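Local coordinates for protein porin (Pseudomonas aeruginosa, PDB 3T24) that forms a beta-barrel channel in the bacterial outer membrane and, as an OprD-family porin, probably lets small carboxylate-bearing solutes pass, at residues Phe304-Lys307 with Asp308-Ser311. Residues are numbered along the deposited sequence; the frame is centred on the assembly and turned at random.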
ATOM      1  N   PHE A 304      -7.432   5.427  10.154  1.00 22.39           N
ATOM      2  CA  PHE A 304      -8.072   6.676  10.546  1.00 24.91           C
ATOM      3  C   PHE A 304      -9.065   7.137   9.512  1.00 30.09           C
ATOM      4  O   PHE A 304      -9.204   8.328   9.243  1.00 33.49           O
ATOM      5  CB  PHE A 304      -7.014   7.736  10.851  1.00 27.31           C
ATOM      6  CG  PHE A 304      -6.162   7.360  12.007  1.00 28.68           C
ATOM      7  CD1 PHE A 304      -6.483   7.780  13.273  1.00 26.49           C
ATOM      8  CD2 PHE A 304      -5.086   6.500  11.836  1.00 26.89           C
ATOM      9  CE1 PHE A 304      -5.711   7.398  14.363  1.00 31.73           C
ATOM     10  CE2 PHE A 304      -4.333   6.105  12.904  1.00 28.78           C
ATOM     11  CZ  PHE A 304      -4.642   6.549  14.178  1.00 29.50           C
ATOM     12  N   ALA A 305      -9.778   6.160   8.961  1.00 25.56           N
ATOM     13  CA  ALA A 305     -10.689   6.386   7.862  1.00 21.15           C
ATOM     14  C   ALA A 305     -12.143   6.069   8.221  1.00 23.44           C
ATOM     15  O   ALA A 305     -12.919   5.704   7.343  1.00 24.16           O
ATOM     16  CB  ALA A 305     -10.248   5.545   6.664  1.00 19.09           C
ATOM     17  N   ASN A 306     -12.498   6.178   9.503  1.00 25.24           N
ATOM     18  CA  ASN A 306     -13.884   5.997   9.950  1.00 30.54           C
ATOM     19  C   ASN A 306     -14.774   7.200   9.598  1.00 29.27           C
ATOM     20  O   ASN A 306     -14.277   8.287   9.318  1.00 29.43           O
ATOM     21  CB  ASN A 306     -13.939   5.710  11.461  1.00 33.29           C
ATOM     22  CG  ASN A 306     -13.214   4.413  11.844  1.00 31.18           C
ATOM     23  OD1 ASN A 306     -13.710   3.317  11.579  1.00 30.54           O
ATOM     24  ND2 ASN A 306     -12.048   4.540  12.475  1.00 25.02           N
ATOM     25  N   LYS A 307     -16.086   6.997   9.603  1.00 30.95           N
ATOM     26  CA  LYS A 307     -17.034   8.073   9.304  1.00 25.50           C
ATOM     27  C   LYS A 307     -16.722   9.345  10.106  1.00 30.91           C
ATOM     28  O   LYS A 307     -16.561   9.288  11.322  1.00 31.16           O
ATOM     29  CB  LYS A 307     -18.455   7.599   9.585  1.00 27.32           C
ATOM     30  CG  LYS A 307     -19.559   8.655   9.363  1.00 27.90           C
ATOM     31  CD  LYS A 307     -20.917   8.034   9.694  1.00 29.58           C
ATOM     32  CE  LYS A 307     -22.112   8.907   9.309  1.00 32.02           C
ATOM     33  NZ  LYS A 307     -21.936  10.253   9.875  1.00 41.49           N
ATOM     34  N   ASP A 308     -16.576  10.467   9.401  1.00 33.56           N
ATOM     35  CA  ASP A 308     -16.327  11.779  10.010  1.00 32.81           C
ATOM     36  C   ASP A 308     -14.968  11.939  10.682  1.00 29.94           C
ATOM     37  O   ASP A 308     -14.646  13.013  11.201  1.00 35.64           O
ATOM     38  CB  ASP A 308     -17.430  12.152  11.020  1.00 32.77           C
ATOM     39  CG  ASP A 308     -18.811  12.186  10.402  1.00 34.32           C
ATOM     40  OD1 ASP A 308     -18.958  12.582   9.226  1.00 33.77           O
ATOM     41  OD2 ASP A 308     -19.765  11.816  11.109  1.00 37.89           O
ATOM     42  N   GLU A 309     -14.164  10.890  10.682  1.00 27.67           N
ATOM     43  CA  GLU A 309     -12.887  10.959  11.382  1.00 25.91           C
ATOM     44  C   GLU A 309     -11.968  12.067  10.850  1.00 28.75           C
ATOM     45  O   GLU A 309     -11.798  12.223   9.643  1.00 33.91           O
ATOM     46  CB  GLU A 309     -12.192   9.595  11.364  1.00 26.10           C
ATOM     47  CG  GLU A 309     -10.911   9.531  12.200  1.00 23.42           C
ATOM     48  CD  GLU A 309     -10.522   8.106  12.548  1.00 30.07           C
ATOM     49  OE1 GLU A 309     -11.116   7.168  11.969  1.00 26.66           O
ATOM     50  OE2 GLU A 309      -9.626   7.931  13.404  1.00 28.02           O
ATOM     51  N   LYS A 310     -11.408  12.851  11.771  1.00 27.93           N
ATOM     52  CA  LYS A 310     -10.350  13.801  11.463  1.00 30.02           C
ATOM     53  C   LYS A 310      -9.136  13.327  12.233  1.00 32.97           C
ATOM     54  O   LYS A 310      -9.266  12.891  13.374  1.00 30.31           O
ATOM     55  CB  LYS A 310     -10.680  15.215  11.957  1.00 32.94           C
ATOM     56  CG  LYS A 310     -11.996  15.786  11.465  1.00 44.62           C
ATOM     57  N   SER A 311      -7.959  13.444  11.633  1.00 28.26           N
ATOM     58  CA  SER A 311      -6.743  12.975  12.281  1.00 36.62           C
ATOM     59  C   SER A 311      -5.535  13.832  11.911  1.00 36.88           C
ATOM     60  O   SER A 311      -5.463  14.411  10.822  1.00 35.61           O
ATOM     61  CB  SER A 311      -6.490  11.499  11.941  1.00 33.81           C
ATOM     62  OG  SER A 311      -6.312  11.305  10.545  1.00 41.64           O
TER
HETATM   63  O   HOH W   1      -8.915  10.961   9.541  1.00 33.29           O
HETATM   64  O   HOH W   2     -21.353  12.987   7.958  1.00 42.74           O
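Glu309 sends CG anti to its backbone N (chi1 -174°) and runs on extended, back across the chain to Asn306, whose own CG stands anti to its carbonyl carbon (chi1 -62°); the amide and carboxylate run alongside each other, their planes 15° apart. One oxygen takes both bonds: Glu309 OE1 accepts Asn306 ND2 at 2.8 Å on its syn side and the backbone Asn306 N at 3.0 Å on its anti side. The chain reverses here in a type II beta turn from Asn306 to Glu309, closed by Glu309 N donating to Asn306 O at 2.9 Å. Glu309 OE2 instead approaches the Phe304 ring obliquely, 3.1 Å from CD1. At the turn's corner Lys307 stretches out and bends at its last torsion, setting NZ 2.9 Å from Asp308 OD2 in a salt bridge; Asp341 on strand 328-341 is a second anionic partner. The turn leads the long loop after strand 270-280 into barrel strand 310-319. With two N-H donors on OE1, the buried Glu309 is probably favoured as a carboxylate, whereas the Glu351 carboxylate, close to OE2, would oppose this and may raise the pKa of one of the two.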